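Side-chain contacts in proline dipeptidase (Streptococcus pneumoniae, PDB 3PN9), which probably splits Xaa-Pro dipeptides in its full-length form, the present chain being its creatinase/prolidase-type N-terminal domain: residues P84-K87 against I88-L92; L107-T110 against K111-L115. All coordinates share one frame; numbering follows the deposited sequence.

How the interactions relate
Both contacts are local: interaction 1 lies within helix 84-91, and interaction 2 runs from the residues leading into helix 109-118 onto its first two turns. The two helices touch. The indole of Trp-85, from interaction 1, lies on the backbone of interaction 2, with Trp-85 CE3 3.5 Å from Gly-114 C, where a glycine leaves no side chain in the way. Interaction 1 lies mainly at the surface: Ile-88 is its buried touching residue, and its two lysines form salt bridges outside the contact, with Glu-82 and Glu-120. Interaction 2 is partly buried, with an apolar cluster around Leu-107 and Leu-115 facing strand 99-102. In each, an exposed histidine stands over the carbonyl oxygen four residues before it.

Interaction 1. Residues P84-K87 against I88-L92; sequences PWQK and IKHAL
Ile-88 packs back against Pro-84 and Trp-85, and its atoms can be traced outward one by one. CB lies 3.5 Å from Pro-84 O, with Trp-85 O as its second neighbour. With chi1 at -78°, CG1 swings beside the backbone N and comes still nearer the first carbonyl, 3.2 Å from Pro-84 O. The tip, CD1, stays near that oxygen, 3.5 Å from Pro-84 O, and also lies 4.0 Å from Trp-85 CE3; the two side chains run alongside each other and point the same way, and the methyl approaches the ring obliquely. Pro-84 contributes its CG, which lies over one indole face, offset toward the rim.

These residues belong to the short helix 84-91, which packs on the mixed sheet of the creatinase/prolidase N-terminal domain: Ile-88 also touches Phe-46, Phe-48 and Phe-58 of the sheet and Val-118 of helix 109-118. Its helical character shows in four consecutive i to i+4 bonds, among them Ile-88 N to Pro-84 O at 2.9 Å and Ala-91 N to Lys-87 O at 2.8 Å. Near the start, Asn-83 OD1 accepts from Gln-86 N.

On the exposed side, Gln-86 bends at chi2 and brings its amide to the His-90 imidazole, Gln-86 NE2 lying 3.4 Å from His-90 CE1. The two planes stand 79° apart, so the amide does not stack on the ring. The backbone does meet a face: Gln-86 O sits 3.2 Å above the His-90 ring plane, offset toward its rim. That oxygen accepts the backbone N-H of His-90, whereas ND1, though close, is badly angled for a bond. Both lysines carry their ammonium groups away from the contact, Lys-87 NZ to a salt bridge with Glu-82 and Lys-89 NZ to one with Glu-120, where it also donates to Thr-117 O.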
loop_
_atom_site.group_PDB
_atom_site.type_symbol
_atom_site.label_atom_id
_atom_site.label_comp_id
_atom_site.label_asym_id
_atom_site.label_seq_id
_atom_site.Cartn_x
_atom_site.Cartn_y
_atom_site.Cartn_z
ATOM N N PRO A 84 26.643 22.245 1.306
ATOM C CA PRO A 84 25.244 21.662 1.635
ATOM C C PRO A 84 25.125 20.172 1.194
ATOM O O PRO A 84 24.492 19.408 1.876
ATOM C CB PRO A 84 24.313 22.613 0.865
ATOM C CG PRO A 84 25.119 23.144 -0.372
ATOM C CD PRO A 84 26.594 23.341 0.293
ATOM N N TRP A 85 25.668 19.779 0.036
ATOM C CA TRP A 85 25.546 18.386 -0.422
ATOM C C TRP A 85 26.155 17.412 0.597
ATOM O O TRP A 85 25.605 16.347 0.822
ATOM C CB TRP A 85 26.169 18.220 -1.804
ATOM C CG TRP A 85 25.706 19.419 -2.661
ATOM C CD1 TRP A 85 26.505 20.428 -3.198
ATOM C CD2 TRP A 85 24.327 19.762 -3.039
ATOM N NE1 TRP A 85 25.714 21.337 -3.884
ATOM C CE2 TRP A 85 24.395 20.951 -3.850
ATOM C CE3 TRP A 85 23.068 19.129 -2.849
ATOM C CZ2 TRP A 85 23.225 21.611 -4.380
ATOM C CZ3 TRP A 85 21.892 19.750 -3.389
ATOM C CH2 TRP A 85 21.977 21.009 -4.105
ATOM N N GLN A 86 27.368 17.738 1.133
ATOM C CA GLN A 86 27.992 16.816 2.054
ATOM C C GLN A 86 27.246 16.820 3.308
ATOM O O GLN A 86 27.129 15.796 3.946
ATOM C CB GLN A 86 29.493 17.253 2.373
ATOM C CG GLN A 86 30.401 16.793 1.080
ATOM C CD GLN A 86 30.165 15.335 0.593
ATOM O OE1 GLN A 86 29.840 15.123 -0.600
ATOM N NE2 GLN A 86 30.324 14.331 1.500
ATOM N N LYS A 87 26.729 17.971 3.694
ATOM C CA LYS A 87 26.024 18.016 4.946
ATOM C C LYS A 87 24.667 17.161 4.855
ATOM O O LYS A 87 24.254 16.474 5.799
ATOM C CB LYS A 87 25.657 19.472 5.230
ATOM C CG LYS A 87 24.943 19.584 6.556
ATOM C CD LYS A 87 25.802 20.271 7.579
ATOM C CE LYS A 87 25.132 20.190 8.901
ATOM N NZ LYS A 87 25.761 21.212 9.698
ATOM N N ILE A 88 24.015 17.239 3.702
ATOM C CA ILE A 88 22.729 16.460 3.490
ATOM C C ILE A 88 23.127 15.012 3.530
ATOM O O ILE A 88 22.498 14.206 4.225
ATOM C CB ILE A 88 22.188 16.800 2.040
ATOM C CG1 ILE A 88 21.502 18.209 2.104
ATOM C CG2 ILE A 88 21.138 15.708 1.618
ATOM C CD1 ILE A 88 21.271 18.849 0.679
ATOM N N LYS A 89 24.174 14.633 2.782
ATOM C CA LYS A 89 24.506 13.201 2.745
ATOM C C LYS A 89 24.803 12.591 4.125
ATOM O O LYS A 89 24.438 11.434 4.409
ATOM C CB LYS A 89 25.703 13.004 1.818
ATOM C CG LYS A 89 25.962 11.496 1.503
ATOM C CD LYS A 89 27.099 11.457 0.437
ATOM C CE LYS A 89 27.189 10.043 -0.069
ATOM N NZ LYS A 89 27.953 10.231 -1.278
ATOM N N HIS A 90 25.456 13.374 4.984
ATOM C CA HIS A 90 25.786 12.903 6.354
ATOM C C HIS A 90 24.555 13.028 7.230
ATOM O O HIS A 90 24.406 12.258 8.148
ATOM C CB HIS A 90 26.940 13.789 6.990
ATOM C CG HIS A 90 28.279 13.732 6.248
ATOM N ND1 HIS A 90 28.486 13.055 5.043
ATOM C CD2 HIS A 90 29.482 14.334 6.532
ATOM C CE1 HIS A 90 29.740 13.228 4.633
ATOM N NE2 HIS A 90 30.369 13.988 5.526
ATOM N N ALA A 91 23.645 13.979 6.972
ATOM C CA ALA A 91 22.470 14.036 7.851
ATOM C C ALA A 91 21.415 12.930 7.552
ATOM O O ALA A 91 20.674 12.531 8.465
ATOM C CB ALA A 91 21.843 15.426 7.803
ATOM N N LEU A 92 21.346 12.460 6.300
ATOM C CA LEU A 92 20.404 11.419 5.907
ATOM C C LEU A 92 20.907 10.068 6.517
ATOM O O LEU A 92 22.119 9.921 6.789
ATOM C CB LEU A 92 20.317 11.247 4.381
ATOM C CG LEU A 92 19.571 12.477 3.777
ATOM C CD1 LEU A 92 19.717 12.513 2.216
ATOM C CD2 LEU A 92 18.040 12.488 4.172
#

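Interaction 2. Residues L107-T110 against K111-L115; sequences LILT and KYHGL
Leu-107 lays its two methyls along the first two turns of helix 109-118, meeting three side chains, one of them the buried Leu-115. CD1 comes 3.6 Å from Lys-111 CB, while CD2 lies 3.9 Å from Tyr-112 CB and 4.0 Å from Leu-115 CD1. Placing CG anti to the backbone N (chi1 -174°) turns the isobutyl group toward these partners. Ile-108, exposed and at the N-cap position, adds its CG1, 3.8 Å from Lys-111 CG, and its O takes the Tyr-112 N-H nearly head-on, with a C=O...N angle of 165°.

Leu-109 and His-113, both exposed, have fewer partners. Leu-109 CD2 stops 4.0 Å from Tyr-112 CD2, approaching the ring obliquely. His-113 lays its imidazole over the backbone, Leu-109 O standing 3.1 Å above the ring plane, offset toward the rim; the same oxygen accepts the backbone N-H of His-113, while His-113 ND1 is badly angled for a bond.

Helix 109-118 is the connection of a beta-alpha-beta unit between the parallel strands 99-102 and 123-126. Leu-107 and Leu-115 both touch Val-102 of the first strand, and the Tyr-112 ring meets Phe-124 of the second edge-to-face.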
loop_
_atom_site.group_PDB
_atom_site.type_symbol
_atom_site.label_atom_id
_atom_site.label_comp_id
_atom_site.label_asym_id
_atom_site.label_seq_id
_atom_site.Cartn_x
_atom_site.Cartn_y
_atom_site.Cartn_z
ATOM N N LEU A 107 12.887 21.389 -10.065
ATOM C CA LEU A 107 14.280 21.183 -9.649
ATOM C C LEU A 107 15.185 21.739 -10.825
ATOM O O LEU A 107 15.136 21.221 -11.927
ATOM C CB LEU A 107 14.543 19.694 -9.444
ATOM C CG LEU A 107 15.950 19.316 -8.867
ATOM C CD1 LEU A 107 15.896 19.915 -7.379
ATOM C CD2 LEU A 107 16.119 17.798 -8.940
ATOM N N ILE A 108 16.021 22.737 -10.580
ATOM C CA ILE A 108 16.967 23.195 -11.561
ATOM C C ILE A 108 18.206 22.298 -11.695
ATOM O O ILE A 108 18.540 21.454 -10.804
ATOM C CB ILE A 108 17.438 24.622 -11.331
ATOM C CG1 ILE A 108 18.029 24.750 -9.888
ATOM C CG2 ILE A 108 16.238 25.519 -11.482
ATOM C CD1 ILE A 108 18.624 26.194 -9.533
ATOM N N LEU A 109 18.935 22.455 -12.817
ATOM C CA LEU A 109 20.021 21.502 -13.035
ATOM C C LEU A 109 21.153 21.594 -11.919
ATOM O O LEU A 109 21.687 20.596 -11.539
ATOM C CB LEU A 109 20.633 21.769 -14.398
ATOM C CG LEU A 109 19.926 21.185 -15.573
ATOM C CD1 LEU A 109 20.734 21.449 -16.890
ATOM C CD2 LEU A 109 19.776 19.698 -15.363
ATOM N N THR A 110 21.408 22.759 -11.410
ATOM C CA THR A 110 22.518 22.850 -10.415
ATOM C C THR A 110 22.108 22.056 -9.169
ATOM O O THR A 110 22.928 21.343 -8.583
ATOM C CB THR A 110 22.853 24.261 -9.996
ATOM O OG1 THR A 110 21.743 24.836 -9.397
ATOM C CG2 THR A 110 23.174 25.191 -11.130
ATOM N N LYS A 111 20.801 22.092 -8.821
ATOM C CA LYS A 111 20.347 21.227 -7.686
ATOM C C LYS A 111 20.267 19.779 -8.010
ATOM O O LYS A 111 20.561 18.953 -7.115
ATOM C CB LYS A 111 19.014 21.711 -7.138
ATOM C CG LYS A 111 19.048 23.157 -6.613
ATOM C CD LYS A 111 17.664 23.599 -5.982
ATOM C CE LYS A 111 17.883 25.025 -5.630
ATOM N NZ LYS A 111 16.754 25.396 -4.811
ATOM N N TYR A 112 19.858 19.425 -9.242
ATOM C CA TYR A 112 19.865 18.056 -9.625
ATOM C C TYR A 112 21.278 17.467 -9.582
ATOM O O TYR A 112 21.500 16.363 -9.087
ATOM C CB TYR A 112 19.350 17.982 -11.066
ATOM C CG TYR A 112 19.391 16.650 -11.754
ATOM C CD1 TYR A 112 18.692 15.505 -11.235
ATOM C CD2 TYR A 112 20.054 16.546 -12.978
ATOM C CE1 TYR A 112 18.734 14.261 -11.918
ATOM C CE2 TYR A 112 20.109 15.349 -13.679
ATOM C CZ TYR A 112 19.405 14.235 -13.148
ATOM O OH TYR A 112 19.493 13.109 -13.849
ATOM N N HIS A 113 22.265 18.241 -10.053
ATOM C CA HIS A 113 23.623 17.663 -10.026
ATOM C C HIS A 113 24.067 17.621 -8.579
ATOM O O HIS A 113 24.715 16.664 -8.205
ATOM C CB HIS A 113 24.583 18.572 -10.824
ATOM C CG HIS A 113 24.244 18.648 -12.289
ATOM N ND1 HIS A 113 24.399 19.812 -13.009
ATOM C CD2 HIS A 113 23.752 17.716 -13.162
ATOM C CE1 HIS A 113 24.000 19.603 -14.261
ATOM N NE2 HIS A 113 23.614 18.349 -14.377
ATOM N N GLY A 114 23.667 18.568 -7.745
ATOM C CA GLY A 114 24.036 18.403 -6.332
ATOM C C GLY A 114 23.416 17.147 -5.700
ATOM O O GLY A 114 24.076 16.402 -4.982
ATOM N N LEU A 115 22.117 16.854 -5.984
ATOM C CA LEU A 115 21.516 15.649 -5.403
ATOM C C LEU A 115 22.130 14.399 -5.940
ATOM O O LEU A 115 22.113 13.356 -5.272
ATOM C CB LEU A 115 19.952 15.655 -5.654
ATOM C CG LEU A 115 19.193 16.835 -4.967
ATOM C CD1 LEU A 115 17.643 16.817 -5.415
ATOM C CD2 LEU A 115 19.259 16.511 -3.447
#